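Local coordinates for rubber oxygenase (Streptomyces sp., PDB 5O1L), which cleaves natural and synthetic poly(cis-1,4-isoprene) rubber by adding dioxygen across its double bonds, using a non-covalently bound b-type heme, at residues A[40-45]-A[270-275]; A[50-55]-A[221-226]; A[227-232]-A[287-292]. All coordinates share one frame; numbering follows the deposited sequence.

Contact 1: residues A[40-45]-A[270-275]; sequences ASVAGT and VSDEYI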
loop_
_atom_site.group_PDB
_atom_site.type_symbol
_atom_site.label_atom_id
_atom_site.label_comp_id
_atom_site.label_asym_id
_atom_site.label_seq_id
_atom_site.Cartn_x
_atom_site.Cartn_y
_atom_site.Cartn_z
ATOM N N ALA A 40 -16.395 -15.546 -0.876
ATOM C CA ALA A 40 -16.152 -14.540 0.127
ATOM C C ALA A 40 -15.725 -13.211 -0.511
ATOM O O ALA A 40 -15.233 -12.325 0.250
ATOM C CB ALA A 40 -15.061 -15.030 1.079
ATOM N N SER A 41 -15.835 -13.075 -1.803
ATOM C CA SER A 41 -15.350 -11.905 -2.521
ATOM C C SER A 41 -16.445 -10.891 -2.807
ATOM O O SER A 41 -17.647 -11.170 -2.673
ATOM C CB SER A 41 -14.766 -12.321 -3.850
ATOM O OG SER A 41 -15.766 -12.715 -4.796
ATOM N N VAL A 42 -16.020 -9.716 -3.272
ATOM C CA VAL A 42 -16.954 -8.689 -3.691
ATOM C C VAL A 42 -17.831 -9.182 -4.819
ATOM O O VAL A 42 -19.002 -8.813 -4.870
ATOM C CB VAL A 42 -16.182 -7.422 -4.094
ATOM C CG1 VAL A 42 -17.053 -6.419 -4.890
ATOM C CG2 VAL A 42 -15.566 -6.745 -2.921
ATOM N N ALA A 43 -17.265 -9.925 -5.797
ATOM C CA ALA A 43 -18.124 -10.454 -6.868
ATOM C C ALA A 43 -19.107 -11.437 -6.329
ATOM O O ALA A 43 -20.288 -11.519 -6.759
ATOM C CB ALA A 43 -17.285 -11.136 -7.895
ATOM N N GLY A 44 -18.663 -12.294 -5.414
ATOM C CA GLY A 44 -19.582 -13.193 -4.718
ATOM C C GLY A 44 -19.791 -14.492 -5.377
ATOM O O GLY A 44 -20.349 -15.383 -4.710
ATOM N N THR A 45 -19.379 -14.613 -6.640
ATOM C CA THR A 45 -19.545 -15.787 -7.443
ATOM C C THR A 45 -18.516 -15.709 -8.559
ATOM O O THR A 45 -17.803 -14.689 -8.788
ATOM C CB THR A 45 -21.025 -15.922 -7.903
ATOM O OG1 THR A 45 -21.269 -17.267 -8.364
ATOM C CG2 THR A 45 -21.343 -14.894 -8.944
ATOM N N VAL A 270 -7.402 -5.272 -9.580
ATOM C CA VAL A 270 -7.706 -6.536 -8.920
ATOM C C VAL A 270 -9.145 -6.957 -9.316
ATOM O O VAL A 270 -10.068 -6.150 -9.212
ATOM C CB VAL A 270 -7.578 -6.485 -7.440
ATOM C CG1 VAL A 270 -7.875 -7.885 -6.878
ATOM C CG2 VAL A 270 -6.144 -6.022 -7.062
ATOM N N SER A 271 -9.333 -8.168 -9.805
ATOM C CA SER A 271 -10.639 -8.664 -10.104
ATOM C C SER A 271 -11.481 -8.716 -8.841
ATOM O O SER A 271 -10.990 -9.115 -7.766
ATOM C CB SER A 271 -10.510 -10.102 -10.600
ATOM O OG SER A 271 -11.782 -10.660 -10.729
ATOM N N ASP A 272 -12.779 -8.406 -8.982
ATOM C CA ASP A 272 -13.685 -8.433 -7.850
ATOM C C ASP A 272 -13.763 -9.810 -7.249
ATOM O O ASP A 272 -14.156 -9.898 -6.065
ATOM C CB ASP A 272 -15.059 -7.953 -8.240
ATOM C CG ASP A 272 -15.125 -6.490 -8.622
ATOM O OD1 ASP A 272 -14.091 -5.780 -8.360
ATOM O OD2 ASP A 272 -16.199 -6.061 -9.126
ATOM N N GLU A 273 -13.450 -10.862 -7.984
ATOM C CA GLU A 273 -13.473 -12.205 -7.436
ATOM C C GLU A 273 -12.365 -12.489 -6.413
ATOM O O GLU A 273 -12.440 -13.512 -5.746
ATOM C CB GLU A 273 -13.274 -13.241 -8.586
ATOM C CG GLU A 273 -14.407 -13.246 -9.553
ATOM C CD GLU A 273 -14.195 -14.131 -10.778
ATOM O OE1 GLU A 273 -13.157 -14.865 -10.884
ATOM O OE2 GLU A 273 -15.124 -14.072 -11.636
ATOM N N TYR A 274 -11.417 -11.566 -6.267
ATOM C CA TYR A 274 -10.319 -11.704 -5.306
ATOM C C TYR A 274 -10.326 -10.673 -4.193
ATOM O O TYR A 274 -9.469 -10.691 -3.308
ATOM C CB TYR A 274 -8.922 -11.716 -6.013
ATOM C CG TYR A 274 -8.868 -12.760 -7.119
ATOM C CD1 TYR A 274 -9.217 -14.056 -6.928
ATOM C CD2 TYR A 274 -8.514 -12.359 -8.373
ATOM C CE1 TYR A 274 -9.126 -14.980 -7.934
ATOM C CE2 TYR A 274 -8.445 -13.254 -9.420
ATOM C CZ TYR A 274 -8.758 -14.562 -9.152
ATOM O OH TYR A 274 -8.689 -15.510 -10.210
ATOM N N ILE A 275 -11.219 -9.719 -4.239
ATOM C CA ILE A 275 -11.276 -8.664 -3.194
ATOM C C ILE A 275 -12.192 -9.128 -2.075
ATOM O O ILE A 275 -13.331 -9.497 -2.346
ATOM C CB ILE A 275 -11.842 -7.338 -3.801
ATOM C CG1 ILE A 275 -11.045 -6.885 -5.037
ATOM C CG2 ILE A 275 -11.926 -6.277 -2.732
ATOM C CD1 ILE A 275 -11.661 -5.735 -5.759
#

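Contact 2: residues A[50-55]-A[221-226]; sequences DPEYVW and PISQAD. With HEM (protoporphyrin IX containing Fe), chain C.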
loop_
_atom_site.group_PDB
_atom_site.type_symbol
_atom_site.label_atom_id
_atom_site.label_comp_id
_atom_site.label_asym_id
_atom_site.label_seq_id
_atom_site.Cartn_x
_atom_site.Cartn_y
_atom_site.Cartn_z
ATOM N N ASP A 50 -7.159 -19.726 -9.806
ATOM C CA ASP A 50 -6.073 -19.371 -8.902
ATOM C C ASP A 50 -5.385 -18.033 -9.283
ATOM O O ASP A 50 -4.779 -17.910 -10.356
ATOM C CB ASP A 50 -5.042 -20.491 -8.987
ATOM C CG ASP A 50 -3.896 -20.351 -8.013
ATOM O OD1 ASP A 50 -3.783 -19.381 -7.262
ATOM O OD2 ASP A 50 -3.028 -21.277 -8.097
ATOM N N PRO A 51 -5.450 -17.046 -8.373
ATOM C CA PRO A 51 -4.902 -15.738 -8.696
ATOM C C PRO A 51 -3.390 -15.665 -8.737
ATOM O O PRO A 51 -2.842 -14.636 -9.167
ATOM C CB PRO A 51 -5.476 -14.849 -7.617
ATOM C CG PRO A 51 -5.666 -15.750 -6.443
ATOM C CD PRO A 51 -6.049 -17.068 -7.042
ATOM N N GLU A 52 -2.708 -16.751 -8.367
ATOM C CA GLU A 52 -1.259 -16.854 -8.623
ATOM C C GLU A 52 -0.937 -16.828 -10.104
ATOM O O GLU A 52 0.205 -16.535 -10.468
ATOM C CB GLU A 52 -0.671 -18.115 -7.942
ATOM C CG GLU A 52 -0.703 -17.974 -6.449
ATOM C CD GLU A 52 0.435 -17.191 -5.868
ATOM O OE1 GLU A 52 1.449 -16.965 -6.618
ATOM O OE2 GLU A 52 0.382 -16.871 -4.656
ATOM N N TYR A 53 -1.913 -17.160 -10.950
ATOM C CA TYR A 53 -1.706 -17.247 -12.387
ATOM C C TYR A 53 -2.589 -16.354 -13.188
ATOM O O TYR A 53 -2.967 -16.619 -14.315
ATOM C CB TYR A 53 -1.798 -18.723 -12.840
ATOM C CG TYR A 53 -0.791 -19.619 -12.148
ATOM C CD1 TYR A 53 0.513 -19.709 -12.624
ATOM C CD2 TYR A 53 -1.125 -20.360 -11.044
ATOM C CE1 TYR A 53 1.430 -20.588 -12.074
ATOM C CE2 TYR A 53 -0.229 -21.248 -10.465
ATOM C CZ TYR A 53 1.056 -21.341 -10.969
ATOM O OH TYR A 53 1.972 -22.196 -10.390
ATOM N N VAL A 54 -2.926 -15.226 -12.556
ATOM C CA VAL A 54 -3.707 -14.169 -13.173
ATOM C C VAL A 54 -2.945 -12.875 -12.959
ATOM O O VAL A 54 -2.481 -12.585 -11.860
ATOM C CB VAL A 54 -5.140 -14.091 -12.595
ATOM C CG1 VAL A 54 -5.947 -12.999 -13.242
ATOM C CG2 VAL A 54 -5.886 -15.441 -12.667
ATOM N N TRP A 55 -2.819 -12.083 -14.012
ATOM C CA TRP A 55 -2.102 -10.796 -13.964
ATOM C C TRP A 55 -3.096 -9.717 -14.320
ATOM O O TRP A 55 -4.104 -9.613 -13.647
ATOM C CB TRP A 55 -0.820 -10.897 -14.782
ATOM C CG TRP A 55 0.164 -11.868 -14.172
ATOM C CD1 TRP A 55 1.122 -11.582 -13.259
ATOM C CD2 TRP A 55 0.284 -13.257 -14.438
ATOM N NE1 TRP A 55 1.814 -12.703 -12.906
ATOM C CE2 TRP A 55 1.322 -13.744 -13.623
ATOM C CE3 TRP A 55 -0.404 -14.152 -15.290
ATOM C CZ2 TRP A 55 1.712 -15.095 -13.634
ATOM C CZ3 TRP A 55 -0.002 -15.489 -15.291
ATOM C CH2 TRP A 55 1.030 -15.922 -14.477
ATOM N N PRO A 221 5.920 -11.064 -12.914
ATOM C CA PRO A 221 5.747 -10.548 -11.560
ATOM C C PRO A 221 4.338 -9.915 -11.385
ATOM O O PRO A 221 3.599 -9.680 -12.326
ATOM C CB PRO A 221 6.771 -9.426 -11.495
ATOM C CG PRO A 221 6.768 -8.917 -12.890
ATOM C CD PRO A 221 6.684 -10.135 -13.769
ATOM N N ILE A 222 4.056 -9.613 -10.133
ATOM C CA ILE A 222 2.888 -8.835 -9.745
ATOM C C ILE A 222 1.601 -9.540 -10.170
ATOM O O ILE A 222 0.749 -9.000 -10.892
ATOM C CB ILE A 222 2.900 -7.349 -10.217
ATOM C CG1 ILE A 222 4.283 -6.711 -10.233
ATOM C CG2 ILE A 222 1.952 -6.541 -9.316
ATOM C CD1 ILE A 222 4.287 -5.313 -10.743
ATOM N N SER A 223 1.440 -10.761 -9.714
ATOM C CA SER A 223 0.161 -11.455 -9.939
ATOM C C SER A 223 -0.943 -10.824 -9.078
ATOM O O SER A 223 -0.655 -10.041 -8.165
ATOM C CB SER A 223 0.275 -12.945 -9.577
ATOM O OG SER A 223 0.437 -13.087 -8.189
ATOM N N GLN A 224 -2.185 -11.136 -9.395
ATOM C CA GLN A 224 -3.353 -10.726 -8.591
ATOM C C GLN A 224 -3.127 -11.124 -7.138
ATOM O O GLN A 224 -3.465 -10.369 -6.209
ATOM C CB GLN A 224 -4.625 -11.408 -9.097
ATOM C CG GLN A 224 -5.068 -10.968 -10.496
ATOM C CD GLN A 224 -5.878 -9.724 -10.489
ATOM O OE1 GLN A 224 -5.724 -8.851 -11.378
ATOM N NE2 GLN A 224 -6.686 -9.564 -9.485
ATOM N N ALA A 225 -2.656 -12.357 -6.928
ATOM C CA ALA A 225 -2.389 -12.841 -5.568
ATOM C C ALA A 225 -1.359 -11.956 -4.878
ATOM O O ALA A 225 -1.515 -11.589 -3.699
ATOM C CB ALA A 225 -1.934 -14.315 -5.593
ATOM N N ASP A 226 -0.299 -11.604 -5.592
ATOM C CA ASP A 226 0.714 -10.753 -5.044
ATOM C C ASP A 226 0.155 -9.342 -4.622
ATOM O O ASP A 226 0.460 -8.830 -3.523
ATOM C CB ASP A 226 1.862 -10.519 -6.052
ATOM C CG ASP A 226 2.651 -11.777 -6.420
ATOM O OD1 ASP A 226 2.784 -12.645 -5.548
ATOM O OD2 ASP A 226 3.270 -11.726 -7.522
HETATM C CHA HEM C . 4.917 0.839 -8.849
HETATM C CHB HEM C . 1.289 0.943 -5.787
HETATM C CHC HEM C . 1.461 -3.827 -5.423
HETATM C CHD HEM C . 5.683 -3.755 -7.651
HETATM C C1A HEM C . 3.874 1.213 -8.079
HETATM C C2A HEM C . 3.447 2.591 -8.001
HETATM C C3A HEM C . 2.452 2.625 -7.105
HETATM C C4A HEM C . 2.207 1.327 -6.667
HETATM C CMA HEM C . 1.737 3.886 -6.684
HETATM C CAA HEM C . 4.019 3.815 -8.757
HETATM C CBA HEM C . 5.255 4.356 -8.013
HETATM C CGA HEM C . 5.533 5.745 -8.460
HETATM O O1A HEM C . 6.115 5.798 -9.550
HETATM O O2A HEM C . 5.146 6.744 -7.738
HETATM C C1B HEM C . 0.991 -0.372 -5.446
HETATM C C2B HEM C . -0.081 -0.709 -4.574
HETATM C C3B HEM C . -0.092 -2.028 -4.459
HETATM C C4B HEM C . 1.018 -2.542 -5.245
HETATM C CMB HEM C . -1.056 0.240 -3.909
HETATM C CAB HEM C . -0.949 -2.992 -3.815
HETATM C CBB HEM C . -2.122 -2.720 -3.043
HETATM C C1C HEM C . 2.645 -4.249 -6.010
HETATM C C2C HEM C . 3.148 -5.602 -5.857
HETATM C C3C HEM C . 4.331 -5.551 -6.520
HETATM C C4C HEM C . 4.527 -4.180 -6.959
HETATM C CMC HEM C . 2.434 -6.766 -5.236
HETATM C CAC HEM C . 5.302 -6.641 -6.692
HETATM C CBC HEM C . 5.191 -8.000 -6.412
HETATM C C1D HEM C . 5.835 -2.490 -8.157
HETATM C C2D HEM C . 6.967 -2.080 -9.012
HETATM C C3D HEM C . 6.774 -0.811 -9.353
HETATM C C4D HEM C . 5.498 -0.423 -8.749
HETATM C CMD HEM C . 8.111 -2.978 -9.300
HETATM C CAD HEM C . 7.706 0.081 -10.209
HETATM C CBD HEM C . 8.740 0.687 -9.267
HETATM C CGD HEM C . 9.726 1.515 -10.098
HETATM O O1D HEM C . 9.780 2.741 -9.852
HETATM O O2D HEM C . 10.466 1.027 -10.995
HETATM N NA HEM C . 3.086 0.445 -7.283
HETATM N NB HEM C . 1.616 -1.508 -5.782
HETATM N NC HEM C . 3.485 -3.377 -6.646
HETATM N ND HEM C . 4.935 -1.478 -8.094
HETATM FE FE HEM C . 3.278 -1.494 -6.981
HETATM O O HOH W 1 1.788 -15.322 -8.541
HETATM O O HOH W 2 1.047 -14.405 -4.073
#

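Contact 3: residues A[227-232]-A[287-292]; sequences IMVTWH and KQVLDP. With HEM (protoporphyrin IX containing Fe), chain C.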
loop_
_atom_site.group_PDB
_atom_site.type_symbol
_atom_site.label_atom_id
_atom_site.label_comp_id
_atom_site.label_asym_id
_atom_site.label_seq_id
_atom_site.Cartn_x
_atom_site.Cartn_y
_atom_site.Cartn_z
ATOM N N ILE A 227 -0.711 -8.816 -5.458
ATOM C CA ILE A 227 -1.317 -7.514 -5.169
ATOM C C ILE A 227 -2.116 -7.635 -3.861
ATOM O O ILE A 227 -2.038 -6.744 -2.984
ATOM C CB ILE A 227 -2.134 -6.956 -6.317
ATOM C CG1 ILE A 227 -1.256 -6.760 -7.563
ATOM C CG2 ILE A 227 -2.866 -5.665 -5.913
ATOM C CD1 ILE A 227 -2.053 -6.391 -8.770
ATOM N N MET A 228 -2.884 -8.710 -3.736
ATOM C CA MET A 228 -3.691 -8.900 -2.516
ATOM C C MET A 228 -2.870 -9.127 -1.253
ATOM O O MET A 228 -3.223 -8.671 -0.195
ATOM C CB MET A 228 -4.763 -9.962 -2.731
ATOM C CG MET A 228 -5.860 -9.459 -3.600
ATOM S SD MET A 228 -6.658 -7.905 -3.073
ATOM C CE MET A 228 -7.074 -8.296 -1.464
ATOM N N VAL A 229 -1.724 -9.794 -1.386
ATOM C CA VAL A 229 -0.804 -9.873 -0.260
ATOM C C VAL A 229 -0.422 -8.514 0.233
ATOM O O VAL A 229 -0.442 -8.196 1.443
ATOM C CB VAL A 229 0.424 -10.769 -0.624
ATOM C CG1 VAL A 229 1.473 -10.644 0.461
ATOM C CG2 VAL A 229 0.005 -12.187 -0.830
ATOM N N THR A 230 0.038 -7.662 -0.670
ATOM C CA THR A 230 0.419 -6.300 -0.383
ATOM C C THR A 230 -0.802 -5.530 0.218
ATOM O O THR A 230 -0.692 -4.762 1.199
ATOM C CB THR A 230 1.084 -5.654 -1.594
ATOM O OG1 THR A 230 2.354 -6.319 -1.715
ATOM C CG2 THR A 230 1.264 -4.196 -1.337
ATOM N N TRP A 231 -1.987 -5.747 -0.371
ATOM C CA TRP A 231 -3.188 -5.114 0.173
ATOM C C TRP A 231 -3.404 -5.466 1.679
ATOM O O TRP A 231 -3.741 -4.604 2.491
ATOM C CB TRP A 231 -4.379 -5.604 -0.666
ATOM C CG TRP A 231 -5.686 -4.946 -0.446
ATOM C CD1 TRP A 231 -6.238 -3.944 -1.208
ATOM C CD2 TRP A 231 -6.712 -5.282 0.484
ATOM N NE1 TRP A 231 -7.513 -3.635 -0.791
ATOM C CE2 TRP A 231 -7.821 -4.432 0.280
ATOM C CE3 TRP A 231 -6.813 -6.186 1.529
ATOM C CZ2 TRP A 231 -9.003 -4.560 0.982
ATOM C CZ3 TRP A 231 -7.983 -6.286 2.246
ATOM C CH2 TRP A 231 -9.043 -5.462 2.015
ATOM N N HIS A 232 -3.162 -6.732 2.044
ATOM C CA HIS A 232 -3.302 -7.152 3.435
ATOM C C HIS A 232 -2.268 -6.502 4.338
ATOM O O HIS A 232 -2.563 -6.252 5.501
ATOM C CB HIS A 232 -3.251 -8.644 3.529
ATOM C CG HIS A 232 -4.539 -9.259 3.106
ATOM N ND1 HIS A 232 -5.743 -9.016 3.694
ATOM C CD2 HIS A 232 -4.802 -10.117 2.077
ATOM C CE1 HIS A 232 -6.682 -9.706 3.059
ATOM N NE2 HIS A 232 -6.124 -10.399 2.095
ATOM N N LYS A 287 -4.174 -13.996 7.450
ATOM C CA LYS A 287 -3.454 -15.003 8.237
ATOM C C LYS A 287 -2.883 -16.092 7.365
ATOM O O LYS A 287 -1.832 -16.620 7.701
ATOM C CB LYS A 287 -4.383 -15.600 9.285
ATOM C CG LYS A 287 -4.640 -14.667 10.404
ATOM C CD LYS A 287 -5.654 -15.263 11.417
ATOM C CE LYS A 287 -5.904 -14.302 12.584
ATOM N NZ LYS A 287 -6.739 -13.098 12.228
ATOM N N GLN A 288 -3.543 -16.418 6.259
ATOM C CA GLN A 288 -3.109 -17.485 5.391
ATOM C C GLN A 288 -2.167 -17.032 4.303
ATOM O O GLN A 288 -1.316 -17.785 3.844
ATOM C CB GLN A 288 -4.301 -18.109 4.722
ATOM C CG GLN A 288 -4.109 -19.564 4.387
ATOM C CD GLN A 288 -5.400 -20.096 3.828
ATOM O OE1 GLN A 288 -6.368 -20.375 4.544
ATOM N NE2 GLN A 288 -5.426 -20.207 2.567
ATOM N N VAL A 289 -2.335 -15.815 3.787
ATOM C CA VAL A 289 -1.574 -15.391 2.621
ATOM C C VAL A 289 -0.485 -14.386 2.862
ATOM O O VAL A 289 0.382 -14.282 2.009
ATOM C CB VAL A 289 -2.448 -14.879 1.484
ATOM C CG1 VAL A 289 -3.563 -15.863 1.148
ATOM C CG2 VAL A 289 -3.011 -13.520 1.784
ATOM N N LEU A 290 -0.554 -13.640 3.992
ATOM C CA LEU A 290 0.501 -12.720 4.281
ATOM C C LEU A 290 1.435 -13.313 5.337
ATOM O O LEU A 290 2.641 -13.398 5.108
ATOM C CB LEU A 290 -0.086 -11.373 4.724
ATOM C CG LEU A 290 0.876 -10.330 5.232
ATOM C CD1 LEU A 290 1.831 -9.927 4.143
ATOM C CD2 LEU A 290 0.178 -9.151 5.823
ATOM N N ASP A 291 0.904 -13.667 6.475
ATOM C CA ASP A 291 1.770 -14.071 7.619
ATOM C C ASP A 291 2.813 -15.145 7.239
ATOM O O ASP A 291 3.998 -14.956 7.522
ATOM C CB ASP A 291 0.945 -14.476 8.841
ATOM C CG ASP A 291 0.078 -13.347 9.368
ATOM O OD1 ASP A 291 0.141 -12.213 8.845
ATOM O OD2 ASP A 291 -0.763 -13.559 10.287
ATOM N N PRO A 292 2.411 -16.210 6.538
ATOM C CA PRO A 292 3.369 -17.278 6.206
ATOM C C PRO A 292 4.430 -16.971 5.150
ATOM O O PRO A 292 5.384 -17.746 4.996
ATOM C CB PRO A 292 2.474 -18.403 5.670
ATOM C CG PRO A 292 1.108 -18.055 6.100
ATOM C CD PRO A 292 1.059 -16.567 6.032
HETATM C CHA HEM C . 4.917 0.839 -8.849
HETATM C CHB HEM C . 1.289 0.943 -5.787
HETATM C CHC HEM C . 1.461 -3.827 -5.423
HETATM C CHD HEM C . 5.683 -3.755 -7.651
HETATM C C1A HEM C . 3.874 1.213 -8.079
HETATM C C2A HEM C . 3.447 2.591 -8.001
HETATM C C3A HEM C . 2.452 2.625 -7.105
HETATM C C4A HEM C . 2.207 1.327 -6.667
HETATM C CMA HEM C . 1.737 3.886 -6.684
HETATM C CAA HEM C . 4.019 3.815 -8.757
HETATM C CBA HEM C . 5.255 4.356 -8.013
HETATM C CGA HEM C . 5.533 5.745 -8.460
HETATM O O1A HEM C . 6.115 5.798 -9.550
HETATM O O2A HEM C . 5.146 6.744 -7.738
HETATM C C1B HEM C . 0.991 -0.372 -5.446
HETATM C C2B HEM C . -0.081 -0.709 -4.574
HETATM C C3B HEM C . -0.092 -2.028 -4.459
HETATM C C4B HEM C . 1.018 -2.542 -5.245
HETATM C CMB HEM C . -1.056 0.240 -3.909
HETATM C CAB HEM C . -0.949 -2.992 -3.815
HETATM C CBB HEM C . -2.122 -2.720 -3.043
HETATM C C1C HEM C . 2.645 -4.249 -6.010
HETATM C C2C HEM C . 3.148 -5.602 -5.857
HETATM C C3C HEM C . 4.331 -5.551 -6.520
HETATM C C4C HEM C . 4.527 -4.180 -6.959
HETATM C CMC HEM C . 2.434 -6.766 -5.236
HETATM C CAC HEM C . 5.302 -6.641 -6.692
HETATM C CBC HEM C . 5.191 -8.000 -6.412
HETATM C C1D HEM C . 5.835 -2.490 -8.157
HETATM C C2D HEM C . 6.967 -2.080 -9.012
HETATM C C3D HEM C . 6.774 -0.811 -9.353
HETATM C C4D HEM C . 5.498 -0.423 -8.749
HETATM C CMD HEM C . 8.111 -2.978 -9.300
HETATM C CAD HEM C . 7.706 0.081 -10.209
HETATM C CBD HEM C . 8.740 0.687 -9.267
HETATM C CGD HEM C . 9.726 1.515 -10.098
HETATM O O1D HEM C . 9.780 2.741 -9.852
HETATM O O2D HEM C . 10.466 1.027 -10.995
HETATM N NA HEM C . 3.086 0.445 -7.283
HETATM N NB HEM C . 1.616 -1.508 -5.782
HETATM N NC HEM C . 3.485 -3.377 -6.646
HETATM N ND HEM C . 4.935 -1.478 -8.094
HETATM FE FE HEM C . 3.278 -1.494 -6.981
#

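Contact 1: residues A[40-45]-A[270-275]
The peptide carbonyl of Asp272 is met on one face by Ala43, whose N donates to Asp272 O at 3.1 Å from 66° out of the carbonyl plane. The carbonyl of Ile275 is used differently. Val42 N reaches Ile275 O at 2.9 Å, almost end-on, with a C=O...N angle of 166°. These are loop-to-loop bonds, and each loop carries its own serine motif. Ser41 OG accepts from Gly44 N, an ST motif, and also bonds to Pro38 O. Ser271 OG accepts from Glu273 N, an ST turn.

Ser41 lays its CB against the carbonyls of Asp272 and Glu273, with Ser41 CB 3.2 Å from Glu273 O. Its OG is turned between the backbone N and the carbonyl carbon (chi1 72°), which points it back to Gly44 N. The apolar part of the contact is small. The side chains of Val42 and Ile275 cross obliquely, with Val42 CG2 3.7 Å from Ile275 CG2, and both also rest on Gln262 of helix 251-267. The carboxylate of Asp272 turns to Trp110 and bonds its NE1 through OD2. The contact thus pins the loop ahead of helix 59-68 to the connection between helices 251-267 and 279-289. Farther along, the extended Glu273 chain passes Ala43, with Glu273 CG 3.9 Å from Ala43 CB.

Contact 2: residues A[50-55]-A[221-226]
Two backbone hydrogen bonds tie the loop at Pro51 and Val54 to the first turn of helix 224-244. Gln224 N points at Val54 O, 2.9 Å away and nearly straight at 173°. Ala225 N reaches Pro51 O at 3.2 Å, from well above the carbonyl plane. Loop carbonyls therefore take up N-H groups that a helix start cannot pair within itself.

At the same helix start, Ser223 and Asp226 form a capping box. Ser223 OG accepts from Asp226 N, and Asp226 OD2 accepts from Ser223 N.

Water extends the polar network. One water donates to Glu52 O and Glu52 OE1 and accepts from Ser223 OG, which lies 2.6 Å from it. A second water joins Glu52 OE2 to Asp226 OD1.

Trp55 brings the edge of its indole to Pro221, with Trp55 CD1 3.3 Å from Pro221 O near the ring plane. Its NE1 bonds to Ile220 O.

Among carbon contacts, Pro51 CG sits 4.1 Å from Ala225 CB. The Glu52 chain is bent at chi2 (-82°), which folds its carboxylate back over Ala225, with Glu52 OE2 3.6 Å from Ala225 CB. Ile222 CG1 packs 3.7 Å from HEM CAC.

Glu52 OE1 and Asp226 OD1 are 4.6 Å apart. Arg147 makes a salt bridge to each of these oxygens, so its charge probably offsets the repulsion between the two carboxylates beside the heme pocket.

Contact 3: residues A[227-232]-A[287-292]
Val229 and Leu290 meet through methyl groups, Val229 CG1 lying 3.8 Å from Leu290 CD1. No hydrogen bond crosses this contact. The other branch of the valine, Val229 CG2, abuts Val289 O at 3.5 Å. While CD1 of the leucine takes the valine, Leu290 CD2 touches the backbone of His232, 3.9 Å from its carbonyl C. With CG trans to its own N (chi1 173°), the leucine sends both methyls across to helix 224-244. An alanine here would remove both methyls and is likely to leave a gap beside Val229 CG1 and the carbonyl carbon of His232. Val289 CG2 approaches the imidazole obliquely, 3.9 Å from His232 CD2.

The next shell fixes the ring. His232 ND1 is hydrogen-bonded to Thr236 OG1, and His232 NE2 to Gln285 OE1. One face of the imidazole carries Trp231, whose CE3 stands 3.7 Å above the plane of the His232 ring, offset toward the rim. The indole in turn has Met228 CE over one face. Trp231 is also held by a bond from NE1 to Trp261 O and by an edge-to-face stack with the Trp261 ring.

The same turns of helix 224-244 reach the heme with other residues. Thr230 CG2 is 3.5 Å from HEM CAB. The chain has no strands, in keeping with the membership of this family in the globin clan. Helix 224-244 thus lies between the heme and the C-terminal end of helix 279-289, with helix 251-267 packed on its Trp231.

Helix 224-244 joins the three contacts. Contact 2 holds its start, contact 3 uses its next turns, and the loop at Val270 of contact 1 lies against both. Contacts 2 and 3 have centres 12 Å apart and meet where Ile222 CG2 is 3.7 Å from Ile227 CG1; both touch the heme. Contact 1 reaches contact 2 through Tyr274 CZ, 3.6 Å from Pro51 CB, and contact 3 through Val270 CG2, 3.5 Å from Ile227 CG2. It stays farther out, with the Ile275 side chain about 10 Å from the heme. Ile222 also lies about 4 Å, between side chains, from His198, the inferred axial ligand of the heme iron.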